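Local coordinates for 3-oxoacyl-[acyl-carrier protein] synthase (Thermus thermophilus, PDB 1UB7) that probably catalyses the first condensation of fatty acid synthesis, joining an acetyl group from acetyl-CoA to malonyl-ACP, at residues Gln119-Ala122 with Leu123-Gly127; Met222-Ala225 with Thr226-Ile230. All coordinates share one frame; numbering follows the deposited sequence.

Overall arrangement
Both contacts are local turns of single helices, so neither closes a long loop; they follow one another along the chain and neither nest nor cross. Interaction 1 comes first, at the C-terminal end of helix 112-125, which starts just after the predicted active-site Cys110 and joins strand 102-107 to strand 131-138 of the five-stranded sheet. About a hundred residues on, interaction 2 lies in the long helix 211-233, packed on the four-stranded sheet. The two sheets belong to the thiolase-like fold of the FabH family. Interaction 1 meets the second subunit, whereas interaction 2 stays within its own chain. Their nearest atoms are about 13 Å apart.

Interaction 1. Residues Gln119-Ala122 with Leu123-Gly127; sequences QAHA and LVEAG
Glu125 N donates to His121 O over 2.8 Å, nearly straight at 169°, one of four successive i to i+4 bonds in the last turns of helix 112-125. The last, Ala126 N to Ala122 O at 2.7 Å, is more bent at the hydrogen, and Gly127, with positive phi, ends the helix in a Schellman motif. Farther out, Glu125 and His121 also meet through their side chains. A trans chi1 (170°) swings the imidazole along the helix toward Glu125, whose CG sits over one ring face in a CH-pi contact, 3.6 Å from the centroid. The carboxylate and ring planes are 21° apart, and Ser2 holds both polar ends, taking ND1 through its hydroxyl and OE2 through its backbone N. Replacing the imidazole of His121 with the methyl of an alanine is likely to leave the Glu125 methylene without its ring face and the Ser2 hydroxyl without its ring partner. On another side of the helix, Leu123 reaches the dimer interface, where it packs on Gln119 of the second subunit. Gln119 of its own chain bonds through OE1 to Tyr104 OH of that subunit, while its NE2 lies 4.1 Å from Leu123 CG.

Interaction 2. Residues Met222-Ala225 with Thr226-Ile230; sequences MNTA and TLEAI
Leu227 runs back along helix 211-233 over the preceding turn, beside Asn223. Its CB lies 3.7 Å from Thr224 O, and CG is equally far from Asn223 O, the carbonyl that accepts the bond from Leu227 N (3.1 Å, 170° at the hydrogen). With CG next to the backbone N (chi1 -73°), the branch extends in the same direction as the Asn223 side chain, and CD1 comes alongside the amide at 3.7 Å from OD1. The other end of that amide, ND2, makes a weak hydrogen bond to Arg259 O. One residue on, Glu228 stretches out beyond CG and crosses Thr224, with OE1 4.0 Å from CG2: a loose contact of an oxygen with a methyl group. Thr224 OG1 turns instead to Arg220 O, one helical turn earlier. Glu228 N and Ala229 N continue the alpha-helical bonding, to Thr224 O and Ala225 O. The Met222 side chain lies about 6 Å from that of His246, a predicted active-site residue, placing this turn near the probable catalytic site. Leu227, though exposed, touches Pro237 and Leu260 from loops, while the buried face packs on the sheet: Thr226 on Leu302 of strand 300-307 and Phe243 of strand 242-245, Ala225 and Ala229 on Ala314 of strand 311-318.

Interaction 1. Residues Gln119-Ala122 with Leu123-Gly127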
loop_
_atom_site.group_PDB
_atom_site.type_symbol
_atom_site.label_atom_id
_atom_site.label_comp_id
_atom_site.label_asym_id
_atom_site.label_seq_id
_atom_site.Cartn_x
_atom_site.Cartn_y
_atom_site.Cartn_z
ATOM N N GLN A 119 9.896 4.227 2.079
ATOM C CA GLN A 119 8.983 4.212 3.222
ATOM C C GLN A 119 9.622 3.544 4.442
ATOM O O GLN A 119 9.421 3.981 5.585
ATOM C CB GLN A 119 7.680 3.493 2.864
ATOM C CG GLN A 119 6.540 4.434 2.509
ATOM C CD GLN A 119 6.046 5.282 3.694
ATOM O OE1 GLN A 119 5.291 6.226 3.493
ATOM N NE2 GLN A 119 6.459 4.938 4.926
ATOM N N ALA A 120 10.387 2.483 4.193
ATOM C CA ALA A 120 11.057 1.766 5.263
ATOM C C ALA A 120 12.074 2.689 5.902
ATOM O O ALA A 120 12.171 2.774 7.134
ATOM C CB ALA A 120 11.730 0.554 4.727
ATOM N N HIS A 121 12.816 3.388 5.053
ATOM C CA HIS A 121 13.818 4.347 5.499
ATOM C C HIS A 121 13.170 5.372 6.453
ATOM O O HIS A 121 13.663 5.602 7.568
ATOM C CB HIS A 121 14.411 5.066 4.283
ATOM C CG HIS A 121 15.271 6.246 4.631
ATOM N ND1 HIS A 121 16.543 6.118 5.152
ATOM C CD2 HIS A 121 15.034 7.579 4.549
ATOM C CE1 HIS A 121 17.050 7.319 5.377
ATOM N NE2 HIS A 121 16.153 8.223 5.021
ATOM N N ALA A 122 12.066 5.977 6.012
ATOM C CA ALA A 122 11.356 6.980 6.805
ATOM C C ALA A 122 10.933 6.415 8.152
ATOM O O ALA A 122 11.118 7.058 9.189
ATOM C CB ALA A 122 10.153 7.467 6.053
ATOM N N LEU A 123 10.362 5.212 8.132
ATOM C CA LEU A 123 9.944 4.540 9.357
ATOM C C LEU A 123 11.110 4.366 10.338
ATOM O O LEU A 123 10.978 4.662 11.526
ATOM C CB LEU A 123 9.361 3.160 9.042
ATOM C CG LEU A 123 8.059 3.080 8.251
ATOM C CD1 LEU A 123 7.633 1.599 8.108
ATOM C CD2 LEU A 123 6.965 3.888 8.969
ATOM N N VAL A 124 12.242 3.867 9.848
ATOM C CA VAL A 124 13.412 3.672 10.706
ATOM C C VAL A 124 13.948 5.019 11.230
ATOM O O VAL A 124 14.230 5.167 12.420
ATOM C CB VAL A 124 14.548 2.951 9.950
ATOM C CG1 VAL A 124 15.798 2.882 10.829
ATOM C CG2 VAL A 124 14.104 1.558 9.545
ATOM N N GLU A 125 14.077 5.989 10.329
ATOM C CA GLU A 125 14.574 7.304 10.673
ATOM C C GLU A 125 13.665 8.082 11.616
ATOM O O GLU A 125 14.166 8.839 12.452
ATOM C CB GLU A 125 14.821 8.126 9.404
ATOM C CG GLU A 125 15.930 7.576 8.507
ATOM C CD GLU A 125 17.256 7.448 9.241
ATOM O OE1 GLU A 125 17.656 8.437 9.887
ATOM O OE2 GLU A 125 17.891 6.370 9.173
ATOM N N ALA A 126 12.346 7.908 11.485
ATOM C CA ALA A 126 11.404 8.618 12.350
ATOM C C ALA A 126 11.224 7.825 13.622
ATOM O O ALA A 126 10.489 8.221 14.521
ATOM C CB ALA A 126 10.058 8.811 11.657
ATOM N N GLY A 127 11.897 6.688 13.691
ATOM C CA GLY A 127 11.805 5.879 14.881
ATOM C C GLY A 127 10.516 5.118 15.059
ATOM O O GLY A 127 10.229 4.670 16.173
#

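Interaction 2. Residues Met222-Ala225 with Thr226-Ile230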
loop_
_atom_site.group_PDB
_atom_site.type_symbol
_atom_site.label_atom_id
_atom_site.label_comp_id
_atom_site.label_asym_id
_atom_site.label_seq_id
_atom_site.Cartn_x
_atom_site.Cartn_y
_atom_site.Cartn_z
ATOM N N MET A 222 13.883 7.040 -16.472
ATOM C CA MET A 222 15.025 6.315 -15.929
ATOM C C MET A 222 16.270 7.188 -15.894
ATOM O O MET A 222 17.010 7.200 -14.910
ATOM C CB MET A 222 15.312 5.063 -16.756
ATOM C CG MET A 222 14.598 3.821 -16.271
ATOM S SD MET A 222 14.951 2.402 -17.314
ATOM C CE MET A 222 16.729 2.147 -16.984
ATOM N N ASN A 223 16.482 7.937 -16.970
ATOM C CA ASN A 223 17.646 8.792 -17.067
ATOM C C ASN A 223 17.642 10.005 -16.134
ATOM O O ASN A 223 18.618 10.233 -15.405
ATOM C CB ASN A 223 17.830 9.233 -18.515
ATOM C CG ASN A 223 19.265 9.576 -18.825
ATOM O OD1 ASN A 223 19.729 10.684 -18.546
ATOM N ND2 ASN A 223 19.991 8.610 -19.379
ATOM N N THR A 224 16.557 10.780 -16.152
ATOM C CA THR A 224 16.441 11.973 -15.297
ATOM C C THR A 224 16.578 11.593 -13.827
ATOM O O THR A 224 17.422 12.129 -13.097
ATOM C CB THR A 224 15.066 12.676 -15.478
ATOM O OG1 THR A 224 14.904 13.074 -16.844
ATOM C CG2 THR A 224 14.964 13.914 -14.577
ATOM N N ALA A 225 15.731 10.655 -13.411
ATOM C CA ALA A 225 15.706 10.163 -12.039
ATOM C C ALA A 225 17.090 9.760 -11.574
ATOM O O ALA A 225 17.557 10.198 -10.515
ATOM C CB ALA A 225 14.761 8.970 -11.935
ATOM N N THR A 226 17.741 8.928 -12.380
ATOM C CA THR A 226 19.073 8.437 -12.065
ATOM C C THR A 226 20.033 9.572 -11.763
ATOM O O THR A 226 20.703 9.571 -10.725
ATOM C CB THR A 226 19.645 7.612 -13.221
ATOM O OG1 THR A 226 18.720 6.577 -13.580
ATOM C CG2 THR A 226 20.966 6.979 -12.805
ATOM N N LEU A 227 20.101 10.545 -12.666
ATOM C CA LEU A 227 21.006 11.670 -12.459
ATOM C C LEU A 227 20.592 12.501 -11.249
ATOM O O LEU A 227 21.441 12.925 -10.451
ATOM C CB LEU A 227 21.066 12.542 -13.714
ATOM C CG LEU A 227 21.852 11.870 -14.844
ATOM C CD1 LEU A 227 21.723 12.646 -16.149
ATOM C CD2 LEU A 227 23.306 11.756 -14.416
ATOM N N GLU A 228 19.282 12.710 -11.117
ATOM C CA GLU A 228 18.720 13.481 -10.016
ATOM C C GLU A 228 19.113 12.817 -8.700
ATOM O O GLU A 228 19.573 13.474 -7.761
ATOM C CB GLU A 228 17.204 13.518 -10.152
ATOM C CG GLU A 228 16.530 14.644 -9.409
ATOM C CD GLU A 228 15.021 14.565 -9.521
ATOM O OE1 GLU A 228 14.528 14.153 -10.598
ATOM O OE2 GLU A 228 14.333 14.919 -8.539
ATOM N N ALA A 229 18.935 11.504 -8.644
ATOM C CA ALA A 229 19.284 10.743 -7.455
ATOM C C ALA A 229 20.782 10.823 -7.180
ATOM O O ALA A 229 21.205 11.165 -6.067
ATOM C CB ALA A 229 18.869 9.303 -7.621
ATOM N N ILE A 230 21.594 10.510 -8.188
ATOM C CA ILE A 230 23.042 10.560 -7.989
ATOM C C ILE A 230 23.399 11.964 -7.515
ATOM O O ILE A 230 24.169 12.158 -6.553
ATOM C CB ILE A 230 23.804 10.232 -9.287
ATOM C CG1 ILE A 230 23.470 8.803 -9.738
ATOM C CG2 ILE A 230 25.304 10.360 -9.050
ATOM C CD1 ILE A 230 23.736 8.526 -11.210
#